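Local structure of penicillin binding protein 2X (Streptococcus thermophilus, 5U47) at residues 26-31 and 189-194; 48-53 and 136-141. The protein probably cross-links peptidoglycan strands as a transpeptidase of the division machinery and is thought to be inactivated by beta-lactams acylating its active-site serine. The protein carries 1 engineered substitution. One frame throughout, in Å; residues are numbered along the deposited sequence.

Interaction 1. Residues 26-31 and 189-194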
ATOM      1  N   THR A  26       0.290  36.341   0.161  1.00 42.83           N
ATOM      2  CA  THR A  26      -0.539  35.250   0.656  1.00 41.40           C
ATOM      3  C   THR A  26      -0.303  34.064  -0.265  1.00 40.31           C
ATOM      4  O   THR A  26      -0.312  34.214  -1.481  1.00 40.56           O
ATOM      5  CB  THR A  26      -2.038  35.601   0.607  1.00 40.46           C
ATOM      6  OG1 THR A  26      -2.271  36.798   1.350  1.00 40.01           O
ATOM      7  CG2 THR A  26      -2.901  34.467   1.173  1.00 39.82           C
ATOM      8  N   ILE A  27      -0.087  32.895   0.324  1.00 40.28           N
ATOM      9  CA  ILE A  27       0.132  31.680  -0.433  1.00 39.92           C
ATOM     10  C   ILE A  27      -1.128  31.302  -1.221  1.00 39.00           C
ATOM     11  O   ILE A  27      -2.255  31.481  -0.743  1.00 38.94           O
ATOM     12  CB  ILE A  27       0.522  30.514   0.511  1.00 41.51           C
ATOM     13  CG1 ILE A  27       1.869  30.804   1.189  1.00 44.00           C
ATOM     14  CG2 ILE A  27       0.587  29.180  -0.245  1.00 41.75           C
ATOM     15  CD1 ILE A  27       2.210  29.847   2.316  1.00 44.42           C
ATOM     16  N   VAL A  28      -0.911  30.829  -2.447  1.00 37.28           N
ATOM     17  CA  VAL A  28      -1.973  30.317  -3.310  1.00 37.28           C
ATOM     18  C   VAL A  28      -1.622  28.836  -3.490  1.00 35.05           C
ATOM     19  O   VAL A  28      -0.599  28.490  -4.089  1.00 34.07           O
ATOM     20  CB  VAL A  28      -2.047  31.061  -4.664  1.00 38.78           C
ATOM     21  CG1 VAL A  28      -3.112  30.461  -5.569  1.00 39.46           C
ATOM     22  CG2 VAL A  28      -2.357  32.526  -4.440  1.00 40.98           C
ATOM     23  N   ALA A  29      -2.430  27.965  -2.906  1.00 34.24           N
ATOM     24  CA  ALA A  29      -2.177  26.543  -2.975  1.00 34.38           C
ATOM     25  C   ALA A  29      -2.260  26.054  -4.405  1.00 32.26           C
ATOM     26  O   ALA A  29      -3.140  26.447  -5.155  1.00 31.92           O
ATOM     27  CB  ALA A  29      -3.178  25.783  -2.112  1.00 35.33           C
ATOM     28  N   ALA A  30      -1.315  25.219  -4.782  1.00 32.30           N
ATOM     29  CA  ALA A  30      -1.317  24.609  -6.097  1.00 32.77           C
ATOM     30  C   ALA A  30      -2.393  23.517  -6.151  1.00 32.72           C
ATOM     31  O   ALA A  30      -2.824  22.990  -5.114  1.00 30.28           O
ATOM     32  CB  ALA A  30       0.046  23.992  -6.377  1.00 33.99           C
ATOM     33  N   LYS A  31      -2.831  23.194  -7.360  1.00 32.25           N
ATOM     34  CA  LYS A  31      -3.736  22.099  -7.548  1.00 30.98           C
ATOM     35  C   LYS A  31      -2.997  20.802  -7.141  1.00 28.54           C
ATOM     36  O   LYS A  31      -1.876  20.537  -7.587  1.00 27.35           O
ATOM     37  CB  LYS A  31      -4.150  21.995  -9.005  1.00 35.04           C
ATOM     38  CG  LYS A  31      -4.983  20.762  -9.301  1.00 37.83           C
ATOM     39  CD  LYS A  31      -5.265  20.589 -10.764  1.00 41.01           C
ATOM     40  CE  LYS A  31      -6.096  19.337 -10.972  1.00 43.36           C
ATOM     41  NZ  LYS A  31      -6.281  19.046 -12.419  1.00 47.10           N
ATOM     42  N   GLY A 189       1.766  28.999  -5.237  1.00 36.28           N
ATOM     43  CA  GLY A 189       1.780  30.276  -5.915  1.00 38.35           C
ATOM     44  C   GLY A 189       1.779  31.372  -4.870  1.00 38.80           C
ATOM     45  O   GLY A 189       1.905  31.102  -3.681  1.00 38.65           O
ATOM     46  N   GLU A 190       1.594  32.606  -5.310  1.00 39.59           N
ATOM     47  CA  GLU A 190       1.640  33.734  -4.415  1.00 40.77           C
ATOM     48  C   GLU A 190       0.703  34.796  -4.963  1.00 38.41           C
ATOM     49  O   GLU A 190       0.561  34.929  -6.180  1.00 36.89           O
ATOM     50  CB  GLU A 190       3.078  34.268  -4.394  1.00 46.43           C
ATOM     51  CG  GLU A 190       3.514  34.920  -3.099  1.00 51.92           C
ATOM     52  CD  GLU A 190       3.857  33.916  -2.004  1.00 54.53           C
ATOM     53  OE1 GLU A 190       3.760  34.276  -0.811  1.00 61.78           O
ATOM     54  OE2 GLU A 190       4.237  32.773  -2.320  1.00 55.45           O
ATOM     55  N   ALA A 191       0.045  35.531  -4.077  1.00 36.67           N
ATOM     56  CA  ALA A 191      -0.829  36.610  -4.504  1.00 38.56           C
ATOM     57  C   ALA A 191      -0.863  37.734  -3.486  1.00 38.52           C
ATOM     58  O   ALA A 191      -0.526  37.553  -2.309  1.00 38.53           O
ATOM     59  CB  ALA A 191      -2.235  36.093  -4.744  1.00 39.38           C
ATOM     60  N   ILE A 192      -1.259  38.902  -3.962  1.00 39.59           N
ATOM     61  CA  ILE A 192      -1.431  40.065  -3.125  1.00 41.42           C
ATOM     62  C   ILE A 192      -2.935  40.255  -2.998  1.00 41.04           C
ATOM     63  O   ILE A 192      -3.622  40.513  -3.982  1.00 40.96           O
ATOM     64  CB  ILE A 192      -0.800  41.336  -3.738  1.00 41.98           C
ATOM     65  CG1 ILE A 192       0.696  41.123  -3.955  1.00 43.02           C
ATOM     66  CG2 ILE A 192      -1.050  42.537  -2.840  1.00 44.00           C
ATOM     67  CD1 ILE A 192       1.384  42.262  -4.679  1.00 44.05           C
ATOM     68  N   TYR A 193      -3.443  40.083  -1.793  1.00 42.52           N
ATOM     69  CA  TYR A 193      -4.854  40.337  -1.532  1.00 44.72           C
ATOM     70  C   TYR A 193      -4.946  41.750  -1.067  1.00 45.93           C
ATOM     71  O   TYR A 193      -4.007  42.257  -0.487  1.00 47.18           O
ATOM     72  CB  TYR A 193      -5.372  39.462  -0.395  1.00 45.04           C
ATOM     73  CG  TYR A 193      -5.662  38.041  -0.747  1.00 43.23           C
ATOM     74  CD1 TYR A 193      -4.644  37.156  -1.083  1.00 43.07           C
ATOM     75  CD2 TYR A 193      -6.968  37.553  -0.698  1.00 43.86           C
ATOM     76  CE1 TYR A 193      -4.923  35.829  -1.393  1.00 41.33           C
ATOM     77  CE2 TYR A 193      -7.249  36.229  -0.981  1.00 42.21           C
ATOM     78  CZ  TYR A 193      -6.226  35.376  -1.340  1.00 41.49           C
ATOM     79  OH  TYR A 193      -6.518  34.071  -1.641  1.00 41.61           O
ATOM     80  N   GLU A 194      -6.076  42.389  -1.328  1.00 48.65           N
ATOM     81  CA  GLU A 194      -6.324  43.716  -0.796  1.00 51.25           C
ATOM     82  C   GLU A 194      -6.697  43.521   0.677  1.00 52.69           C
ATOM     83  O   GLU A 194      -7.215  42.462   1.057  1.00 49.54           O
ATOM     84  CB  GLU A 194      -7.446  44.403  -1.571  1.00 53.22           C
ATOM     85  CG  GLU A 194      -7.104  44.661  -3.032  1.00 54.25           C
ATOM     86  CD  GLU A 194      -8.261  45.228  -3.834  1.00 57.27           C
ATOM     87  OE1 GLU A 194      -8.029  46.151  -4.643  1.00 64.19           O
ATOM     88  OE2 GLU A 194      -9.404  44.775  -3.650  1.00 57.65           O
TER
HETATM   89  O   HOH W   1      -1.899  39.361   0.344  1.00 41.24           O
HETATM   90  O   HOH W   2      -4.947  31.668  -0.675  0.50 28.24           O
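Thr-26 pairs with Ala-191 through two backbone hydrogen bonds, Thr-26 N to Ala-191 O and Ala-191 N to Thr-26 O, both 2.9 Å, opening a short antiparallel bridge that illustrates how unequally the two faces of a beta pair can be filled. The close side carries Thr-26, Val-28 and Ala-191. Methyl CG2 of Val-28 sits 3.6 Å from Ala-191 CB, and with no side chain on Gly-189 the CB of Val-28 comes to 3.8 Å from Gly-189 C. The Tyr-193 ring, its side chain crossing that of Thr-26 at about a right angle, brings CE1 to 3.5 Å from Thr-26 CG2. That methyl lies anti to the backbone N, and OG1, beside that N (chi1 -57°), is hydrogen-bonded to a water 2.8 Å away; the same water accepts from Tyr-193 N. A second water donates to both Ile-27 O and Tyr-193 OH, and the phenol is further hydrogen-bonded to Glu-137. The two bonds between Val-28 and Gly-189 differ: Gly-189 N meets Val-28 O in the carbonyl plane at 2.7 Å, whereas Val-28 N stands above the carbonyl plane of Gly-189. The opposite face is looser. Ile-27 and Glu-190 form a non-hydrogen-bonded pair, both partly exposed, and their side chains come no nearer than 4.4 Å, CG1 to OE1. In the dimerisation-type domain, strand 189-192, which follows helix 181-184, is the middle of a three-stranded antiparallel sheet, with 26-28 along one edge and 207-210 along the other.

Interaction 2. Residues 48-53 and 136-141; sequences TSYSIY and FEATTS. With ACT (acetate ion), chain C.
Thr-48 to Ile-52 and Phe-136 to Thr-140 face each other residue by residue in a regular antiparallel beta pairing within the dimerisation-type domain, part of a larger mixed sheet in which strand 42-55 also pairs with 104-105. Ser-49 with Thr-139 and Ser-51 with Glu-137 are the hydrogen-bonded pairs; the bond from Ser-49 N to Thr-139 O, 3.0 Å, is nearly straight (173° at the hydrogen). At the non-hydrogen-bonded pairs, CA-H groups lean on carbonyl oxygens, as Phe-136 CA does on Ser-51 O at 3.3 Å.

The two faces differ in chemistry. One bears Tyr-50, Ile-52, Phe-136 and Ala-138, with Phe-136 and Tyr-50 touching helix 116-128, whose Lys-119 makes a cation-pi contact with the tyrosine. Ile-52 and Phe-136 lie alongside each other, pointing the same way; CG1 of the isoleucine, anti to its own amide nitrogen (chi1 -170°), runs beside the ring and meets CE1 at 3.6 Å. Further along, Tyr-50 CE2 packs on Ala-138 CB at 3.9 Å, and at the end of this face Thr-48 OG1 donates to an acetate, probably from the crystallisation liquor.

The other face is largely hydroxyl-lined and watered. One water joins Ser-51 OG to Thr-139 OG1. A second accepts from Ser-49 OG at 2.8 Å and from Ser-141 OG, and donates to Thr-139 O at 2.7 Å.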
ATOM      1  N   THR A  48     -13.035  22.399  -6.963  1.00 36.53           N
ATOM      2  CA  THR A  48     -13.101  23.812  -6.582  1.00 36.27           C
ATOM      3  C   THR A  48     -14.532  24.302  -6.588  1.00 36.34           C
ATOM      4  O   THR A  48     -15.277  24.072  -7.539  1.00 35.79           O
ATOM      5  CB  THR A  48     -12.332  24.684  -7.582  1.00 37.48           C
ATOM      6  OG1 THR A  48     -11.024  24.172  -7.752  1.00 37.60           O
ATOM      7  CG2 THR A  48     -12.223  26.132  -7.095  1.00 39.06           C
ATOM      8  N   SER A  49     -14.914  24.963  -5.509  1.00 36.90           N
ATOM      9  CA  SER A  49     -16.222  25.594  -5.404  1.00 36.99           C
ATOM     10  C   SER A  49     -15.935  27.037  -4.937  1.00 35.93           C
ATOM     11  O   SER A  49     -14.783  27.395  -4.649  1.00 35.35           O
ATOM     12  CB  SER A  49     -17.153  24.823  -4.484  1.00 36.79           C
ATOM     13  OG  SER A  49     -16.670  24.833  -3.167  1.00 39.99           O
ATOM     14  N   TYR A  50     -16.958  27.866  -4.878  1.00 36.02           N
ATOM     15  CA  TYR A  50     -16.740  29.283  -4.579  1.00 36.29           C
ATOM     16  C   TYR A  50     -17.657  29.858  -3.527  1.00 37.38           C
ATOM     17  O   TYR A  50     -18.797  29.411  -3.371  1.00 37.92           O
ATOM     18  CB  TYR A  50     -16.881  30.081  -5.861  1.00 36.28           C
ATOM     19  CG  TYR A  50     -15.888  29.699  -6.919  1.00 36.43           C
ATOM     20  CD1 TYR A  50     -16.140  28.642  -7.786  1.00 38.28           C
ATOM     21  CD2 TYR A  50     -14.701  30.398  -7.065  1.00 38.06           C
ATOM     22  CE1 TYR A  50     -15.227  28.281  -8.764  1.00 38.94           C
ATOM     23  CE2 TYR A  50     -13.782  30.057  -8.054  1.00 38.42           C
ATOM     24  CZ  TYR A  50     -14.053  28.993  -8.894  1.00 40.01           C
ATOM     25  OH  TYR A  50     -13.156  28.640  -9.878  1.00 42.46           O
ATOM     26  N   SER A  51     -17.129  30.850  -2.809  1.00 37.10           N
ATOM     27  CA  SER A  51     -17.852  31.567  -1.776  1.00 38.77           C
ATOM     28  C   SER A  51     -17.974  33.003  -2.250  1.00 40.19           C
ATOM     29  O   SER A  51     -16.960  33.629  -2.623  1.00 37.63           O
ATOM     30  CB  SER A  51     -17.121  31.535  -0.436  1.00 39.75           C
ATOM     31  OG  SER A  51     -17.040  30.221   0.077  1.00 42.67           O
ATOM     32  N   ILE A  52     -19.205  33.521  -2.220  1.00 40.75           N
ATOM     33  CA  ILE A  52     -19.492  34.874  -2.711  1.00 43.31           C
ATOM     34  C   ILE A  52     -19.405  35.916  -1.587  1.00 43.92           C
ATOM     35  O   ILE A  52     -19.878  35.690  -0.473  1.00 43.40           O
ATOM     36  CB  ILE A  52     -20.861  34.943  -3.458  1.00 45.03           C
ATOM     37  CG1 ILE A  52     -21.013  36.292  -4.171  1.00 47.34           C
ATOM     38  CG2 ILE A  52     -22.047  34.675  -2.523  1.00 45.93           C
ATOM     39  CD1 ILE A  52     -22.253  36.389  -5.043  1.00 48.54           C
ATOM     40  N   TYR A  53     -18.781  37.049  -1.898  1.00 43.47           N
ATOM     41  CA  TYR A  53     -18.630  38.161  -0.957  1.00 45.16           C
ATOM     42  C   TYR A  53     -19.043  39.460  -1.611  1.00 44.45           C
ATOM     43  O   TYR A  53     -19.033  39.581  -2.838  1.00 44.04           O
ATOM     44  CB  TYR A  53     -17.178  38.300  -0.496  1.00 45.20           C
ATOM     45  CG  TYR A  53     -16.674  37.104   0.257  1.00 45.07           C
ATOM     46  CD1 TYR A  53     -16.156  35.999  -0.424  1.00 44.40           C
ATOM     47  CD2 TYR A  53     -16.700  37.071   1.646  1.00 44.69           C
ATOM     48  CE1 TYR A  53     -15.695  34.887   0.258  1.00 44.84           C
ATOM     49  CE2 TYR A  53     -16.238  35.966   2.338  1.00 46.18           C
ATOM     50  CZ  TYR A  53     -15.738  34.870   1.641  1.00 45.91           C
ATOM     51  OH  TYR A  53     -15.278  33.763   2.325  1.00 45.31           O
ATOM     52  N   PHE A 136     -15.559  36.465  -5.615  1.00 39.55           N
ATOM     53  CA  PHE A 136     -15.615  35.035  -5.301  1.00 38.69           C
ATOM     54  C   PHE A 136     -14.257  34.508  -4.856  1.00 37.30           C
ATOM     55  O   PHE A 136     -13.240  34.825  -5.482  1.00 35.34           O
ATOM     56  CB  PHE A 136     -16.092  34.258  -6.521  1.00 39.52           C
ATOM     57  CG  PHE A 136     -17.487  34.616  -6.963  1.00 41.10           C
ATOM     58  CD1 PHE A 136     -18.586  33.946  -6.449  1.00 42.02           C
ATOM     59  CD2 PHE A 136     -17.699  35.627  -7.898  1.00 43.22           C
ATOM     60  CE1 PHE A 136     -19.875  34.265  -6.859  1.00 43.20           C
ATOM     61  CE2 PHE A 136     -18.984  35.955  -8.309  1.00 43.94           C
ATOM     62  CZ  PHE A 136     -20.072  35.269  -7.791  1.00 44.15           C
ATOM     63  N   GLU A 137     -14.247  33.733  -3.763  1.00 36.31           N
ATOM     64  CA  GLU A 137     -13.018  33.103  -3.266  1.00 37.42           C
ATOM     65  C   GLU A 137     -13.156  31.597  -3.480  1.00 36.59           C
ATOM     66  O   GLU A 137     -14.188  30.988  -3.137  1.00 34.58           O
ATOM     67  CB  GLU A 137     -12.752  33.427  -1.783  1.00 38.59           C
ATOM     68  CG  GLU A 137     -11.409  32.920  -1.191  1.00 38.86           C
ATOM     69  CD  GLU A 137     -10.136  33.636  -1.701  1.00 40.96           C
ATOM     70  OE1 GLU A 137     -10.249  34.616  -2.472  1.00 41.67           O
ATOM     71  OE2 GLU A 137      -8.997  33.213  -1.324  1.00 39.85           O
ATOM     72  N   ALA A 138     -12.121  31.020  -4.078  1.00 36.06           N
ATOM     73  CA  ALA A 138     -12.067  29.594  -4.350  1.00 37.23           C
ATOM     74  C   ALA A 138     -11.781  28.813  -3.076  1.00 37.68           C
ATOM     75  O   ALA A 138     -10.961  29.224  -2.254  1.00 36.93           O
ATOM     76  CB  ALA A 138     -10.997  29.294  -5.384  1.00 36.67           C
ATOM     77  N   THR A 139     -12.491  27.702  -2.910  1.00 38.54           N
ATOM     78  CA  THR A 139     -12.275  26.792  -1.797  1.00 39.69           C
ATOM     79  C   THR A 139     -12.169  25.402  -2.425  1.00 39.50           C
ATOM     80  O   THR A 139     -13.072  24.955  -3.144  1.00 39.48           O
ATOM     81  CB  THR A 139     -13.401  26.833  -0.752  1.00 40.60           C
ATOM     82  OG1 THR A 139     -14.643  26.504  -1.378  1.00 45.92           O
ATOM     83  CG2 THR A 139     -13.495  28.206  -0.116  1.00 41.61           C
ATOM     84  N   THR A 140     -11.068  24.725  -2.143  1.00 37.97           N
ATOM     85  CA  THR A 140     -10.806  23.431  -2.727  1.00 37.77           C
ATOM     86  C   THR A 140     -11.058  22.316  -1.741  1.00 37.25           C
ATOM     87  O   THR A 140     -10.636  22.404  -0.584  1.00 38.50           O
ATOM     88  CB  THR A 140      -9.345  23.375  -3.195  1.00 39.05           C
ATOM     89  OG1 THR A 140      -9.137  24.408  -4.151  1.00 41.15           O
ATOM     90  CG2 THR A 140      -9.024  22.065  -3.831  1.00 39.22           C
ATOM     91  N   SER A 141     -11.758  21.277  -2.198  1.00 35.63           N
ATOM     92  CA  SER A 141     -11.952  20.066  -1.404  1.00 34.97           C
ATOM     93  C   SER A 141     -11.459  18.868  -2.226  1.00 32.27           C
ATOM     94  O   SER A 141     -11.284  18.953  -3.445  1.00 31.27           O
ATOM     95  CB  SER A 141     -13.422  19.894  -1.009  1.00 36.30           C
ATOM     96  OG  SER A 141     -14.223  19.780  -2.165  1.00 37.00           O
TER
HETATM   97  C   ACT C 802      -9.725  21.814  -9.591  1.00 64.65           C
HETATM   98  O   ACT C 802      -8.631  21.464 -10.097  1.00 64.49           O
HETATM   99  OXT ACT C 802      -9.852  22.016  -8.360  1.00 57.03           O
HETATM  100  CH3 ACT C 802     -10.916  21.996 -10.488  1.00 62.33           C
HETATM  101  O   HOH W   3     -14.729  22.854  -2.843  0.50 34.29           O
HETATM  102  O   HOH W   4     -17.039  27.498  -1.034  1.00 42.12           O

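How the interactions relate
Interactions 1 and 2 show how two separate sheets of one domain can be coupled by a polar bridge. Their centres are about 14 Å apart, and they meet where Tyr-193 OH of interaction 1 lies 2.6 Å from Glu-137 OE2 of interaction 2, a probable hydrogen bond. The same carboxylate accepts from Gly-204 N through OE1, tying in the segment before strand 207-210. In sequence, both segments of interaction 2 fall between those of interaction 1. Each centre lies about 33 Å from the centre of the chain, on the same side of it, and both belong to the dimerisation-type domain, whereas the serine that beta-lactams are expected to acylate probably belongs to the transpeptidase domain.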